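3' terminal uridylyl transferase (Trypanosoma brucei, PDB 5HZD) adds uridines from UTP to the 3' ends of guide RNAs and other mitochondrial transcripts, as part of the RNA editing machinery of trypanosomes. Local coordinates at residues S306-A310 / L391-A395; A114-W118 / R374-M378. All coordinates share one frame; numbering follows the deposited sequence.

Contact 1: residues S306-A310 / L391-A395; sequences SHPCA and LYKAA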
# COMPACT_ATOMS: atom_id res chain seq x y z
N SER A 306 -12.60 -6.94 10.40
CA SER A 306 -13.42 -7.17 11.57
C SER A 306 -14.81 -6.52 11.56
O SER A 306 -15.57 -6.67 12.52
CB SER A 306 -12.65 -6.84 12.87
OG SER A 306 -12.47 -5.45 13.01
N HIS A 307 -15.15 -5.81 10.48
CA HIS A 307 -16.52 -5.35 10.23
C HIS A 307 -16.69 -5.41 8.71
O HIS A 307 -15.78 -5.02 7.98
CB HIS A 307 -16.67 -3.90 10.70
CG HIS A 307 -18.08 -3.42 10.70
ND1 HIS A 307 -18.77 -3.16 9.53
CD2 HIS A 307 -18.94 -3.15 11.71
CE1 HIS A 307 -20.00 -2.78 9.83
NE2 HIS A 307 -20.12 -2.74 11.15
N PRO A 308 -17.87 -5.86 8.22
CA PRO A 308 -18.07 -6.01 6.77
C PRO A 308 -18.05 -4.68 6.01
O PRO A 308 -17.87 -4.70 4.79
CB PRO A 308 -19.45 -6.67 6.67
CG PRO A 308 -20.14 -6.38 7.96
CD PRO A 308 -19.03 -6.33 9.00
N CYS A 309 -18.24 -3.55 6.70
CA CYS A 309 -18.16 -2.27 6.02
C CYS A 309 -16.81 -1.58 6.19
O CYS A 309 -16.58 -0.46 5.67
CB CYS A 309 -19.28 -1.34 6.53
SG CYS A 309 -20.87 -2.05 6.20
N ALA A 310 -15.87 -2.23 6.87
CA ALA A 310 -14.62 -1.53 7.15
C ALA A 310 -13.71 -1.38 5.93
O ALA A 310 -13.14 -0.31 5.69
CB ALA A 310 -13.86 -2.21 8.33
N LEU A 391 -26.29 -3.78 4.93
CA LEU A 391 -24.90 -3.33 4.79
C LEU A 391 -24.80 -1.95 4.17
O LEU A 391 -23.94 -1.17 4.56
CB LEU A 391 -24.04 -4.30 3.98
CG LEU A 391 -23.75 -5.66 4.59
CD1 LEU A 391 -22.94 -6.48 3.59
CD2 LEU A 391 -23.01 -5.50 5.91
N TYR A 392 -25.63 -1.67 3.15
CA TYR A 392 -25.60 -0.33 2.54
C TYR A 392 -25.95 0.73 3.55
O TYR A 392 -25.28 1.76 3.65
CB TYR A 392 -26.59 -0.23 1.37
CG TYR A 392 -26.28 -1.09 0.17
CD1 TYR A 392 -25.05 -1.71 0.03
CD2 TYR A 392 -27.23 -1.25 -0.82
CE1 TYR A 392 -24.76 -2.49 -1.10
CE2 TYR A 392 -26.96 -2.02 -1.92
CZ TYR A 392 -25.73 -2.62 -2.06
OH TYR A 392 -25.46 -3.38 -3.16
N LYS A 393 -27.00 0.49 4.33
CA LYS A 393 -27.42 1.41 5.37
C LYS A 393 -26.28 1.65 6.38
O LYS A 393 -26.02 2.79 6.78
CB LYS A 393 -28.67 0.87 6.06
CG LYS A 393 -29.06 1.69 7.26
CD LYS A 393 -30.40 1.26 7.86
CE LYS A 393 -30.65 2.02 9.16
NZ LYS A 393 -32.08 1.95 9.53
N ALA A 394 -25.62 0.58 6.81
CA ALA A 394 -24.55 0.67 7.79
C ALA A 394 -23.36 1.42 7.22
O ALA A 394 -22.79 2.28 7.89
CB ALA A 394 -24.09 -0.74 8.23
N ALA A 395 -22.97 1.09 5.99
CA ALA A 395 -21.82 1.76 5.37
C ALA A 395 -22.05 3.27 5.26
O ALA A 395 -21.14 4.09 5.56
CB ALA A 395 -21.52 1.17 3.99
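The thiol of Cys309 is the bump of this contact, and it sits in a shallow hollow on helix 385-409 bounded by Leu391, Ala394 and Ala395. Cys309 SG lies 4.0 Å from Ala394 CB and 4.0 Å from Ala395 CB, the two small methyls leaving room for the sulfur to come close to the helix backbone, 3.6 Å from Leu391 O. That carbonyl already accepts from Ala395 N one turn on, so the sulfur rests against a satisfied helical bond. The third wall is the CD2 branch of Leu391, with Cys309 SG 4.1 Å from Leu391 CD2. The same methyl serves a second neighbour: Pro308 CG rests 3.6 Å from Leu391 CD2, the proline ring and the leucine chain meeting at about a right angle. A chi1 of -61° sets SG of Cys309 anti to the carbonyl carbon and directs it at the helix. The turn carrying this cysteine is held by His307, whose ND1 accepts in the ring plane from Cys309 N at 2.9 Å. Phe70 of helix 59-76 also touches Cys309 and Ala395. This is loop-on-helix packing away from the zinc site and the UTP-binding residues, built on a side-chain-capped turn at the start of helix 310-324.

Contact 2: residues A114-W118 / R374-M378; sequences AMGVW and RYTPM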
# COMPACT_ATOMS: atom_id res chain seq x y z
N ALA A 114 -3.72 -5.67 3.28
CA ALA A 114 -4.64 -4.89 4.11
C ALA A 114 -6.11 -5.08 3.72
O ALA A 114 -6.96 -5.15 4.61
CB ALA A 114 -4.27 -3.43 4.04
N MET A 115 -6.40 -5.19 2.42
CA MET A 115 -7.80 -5.27 1.93
C MET A 115 -8.20 -6.66 1.50
O MET A 115 -9.36 -6.87 1.17
CB MET A 115 -8.02 -4.34 0.73
CG MET A 115 -7.55 -2.92 0.93
SD MET A 115 -8.75 -2.03 1.97
CE MET A 115 -7.83 -0.56 2.37
N GLY A 116 -7.26 -7.60 1.47
CA GLY A 116 -7.57 -8.97 1.10
C GLY A 116 -8.06 -9.16 -0.32
O GLY A 116 -8.61 -10.20 -0.64
N VAL A 117 -7.82 -8.16 -1.17
CA VAL A 117 -8.17 -8.24 -2.58
C VAL A 117 -7.10 -7.48 -3.38
O VAL A 117 -6.36 -6.66 -2.81
CB VAL A 117 -9.55 -7.58 -2.89
CG1 VAL A 117 -10.68 -8.31 -2.18
CG2 VAL A 117 -9.55 -6.09 -2.53
N TRP A 118 -7.05 -7.74 -4.69
CA TRP A 118 -6.18 -6.96 -5.59
C TRP A 118 -6.89 -6.78 -6.93
O TRP A 118 -7.47 -7.73 -7.45
CB TRP A 118 -4.84 -7.68 -5.76
CG TRP A 118 -3.84 -6.94 -6.65
CD1 TRP A 118 -3.36 -5.68 -6.48
CD2 TRP A 118 -3.21 -7.46 -7.81
NE1 TRP A 118 -2.47 -5.38 -7.47
CE2 TRP A 118 -2.37 -6.44 -8.32
CE3 TRP A 118 -3.28 -8.68 -8.50
CZ2 TRP A 118 -1.57 -6.62 -9.45
CZ3 TRP A 118 -2.51 -8.84 -9.64
CH2 TRP A 118 -1.67 -7.81 -10.11
N ARG A 374 -3.84 -13.71 1.62
CA ARG A 374 -5.09 -14.47 1.55
C ARG A 374 -6.22 -13.62 0.98
O ARG A 374 -6.39 -12.43 1.35
CB ARG A 374 -5.43 -15.05 2.92
CG ARG A 374 -4.54 -16.27 3.23
CD ARG A 374 -5.06 -17.10 4.39
NE ARG A 374 -5.01 -16.32 5.62
CZ ARG A 374 -5.93 -16.38 6.58
NH1 ARG A 374 -6.98 -17.20 6.45
NH2 ARG A 374 -5.79 -15.63 7.67
N TYR A 375 -6.98 -14.23 0.08
CA TYR A 375 -8.08 -13.55 -0.58
C TYR A 375 -9.37 -13.65 0.26
O TYR A 375 -9.76 -14.75 0.67
CB TYR A 375 -8.30 -14.14 -1.98
CG TYR A 375 -9.52 -13.54 -2.67
CD1 TYR A 375 -9.45 -12.30 -3.27
CD2 TYR A 375 -10.74 -14.22 -2.68
CE1 TYR A 375 -10.59 -11.72 -3.87
CE2 TYR A 375 -11.87 -13.69 -3.28
CZ TYR A 375 -11.78 -12.42 -3.87
OH TYR A 375 -12.95 -11.90 -4.44
N THR A 376 -10.01 -12.51 0.49
CA THR A 376 -11.33 -12.46 1.11
C THR A 376 -12.21 -11.55 0.26
O THR A 376 -11.87 -10.37 0.08
CB THR A 376 -11.25 -11.82 2.52
OG1 THR A 376 -10.32 -12.56 3.34
CG2 THR A 376 -12.62 -11.83 3.17
N PRO A 377 -13.33 -12.07 -0.27
CA PRO A 377 -14.22 -11.24 -1.11
C PRO A 377 -14.69 -10.00 -0.36
O PRO A 377 -14.91 -10.08 0.85
CB PRO A 377 -15.45 -12.13 -1.34
CG PRO A 377 -15.05 -13.50 -0.95
CD PRO A 377 -13.83 -13.43 -0.07
N MET A 378 -14.83 -8.89 -1.08
CA MET A 378 -15.33 -7.65 -0.51
C MET A 378 -16.72 -7.77 0.11
O MET A 378 -17.01 -7.11 1.13
CB MET A 378 -15.30 -6.55 -1.59
CG MET A 378 -15.40 -5.12 -1.06
SD MET A 378 -14.12 -4.67 0.11
CE MET A 378 -12.63 -4.92 -0.83
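Val117, Gly116 and Met378 bury the most surface where the loop after helix 111-114 meets segment 374-378, extended up to Pro377. Val117 splits its two methyls between partners. Val117 CG1, anti to the carbonyl carbon at chi1 -63°, lies 3.8 Å from Tyr375 CE1 and close, at 3.3 Å, to Thr376 O, while Val117 CG2 meets the Met378 methyl, CE, at 3.7 Å. The Met378 chain bends at both chi2 and chi3, which brings CE round to the valine at about a right angle. Gly116 leaves the helix with positive phi, and having no side chain it lets Arg374 O approach Gly116 CA to 3.7 Å. Its carbonyl provides the polar link, Thr376 N donating to Gly116 O at 2.9 Å, nearly straight (167°). Tyr375 CA adds a CH...O contact to Gly116 O at 3.4 Å. Beyond the two segments, Arg311 of helix 310-324 donates to Met115 O, Thr376 O and Pro377 O, and Asp77 accepts from Tyr375 OH and Met378 N. One backbone bond between the segments, together with the Arg311 bridge, thus holds the loop that follows helix 111-114, whose Ser111 probably binds UTP, against segment 374-378.

Overall arrangement
This chain is one piece of the longer enzyme, comprising its zinc finger and catalytic region. From the N terminus, it first reaches 114-118, in the palm region between helix 111-114 and strand 124-129. It then runs to 306-310, which joins helices 292-304 and 310-324. After helix 336-349 it reaches 374-378, where contact 2 closes a loop of 255 intervening residues. Residues 391-395 of helix 385-409 close contact 1 over 80 residues. The two loops therefore cross rather than nest, since 306-310 lies inside the span of contact 2 and 391-395 beyond it. Their centres lie about 15 Å apart. Contact 2 ties the palm to the segment leading towards helix 385-409, and contact 1 ties that helix to the turn before helix 310-324.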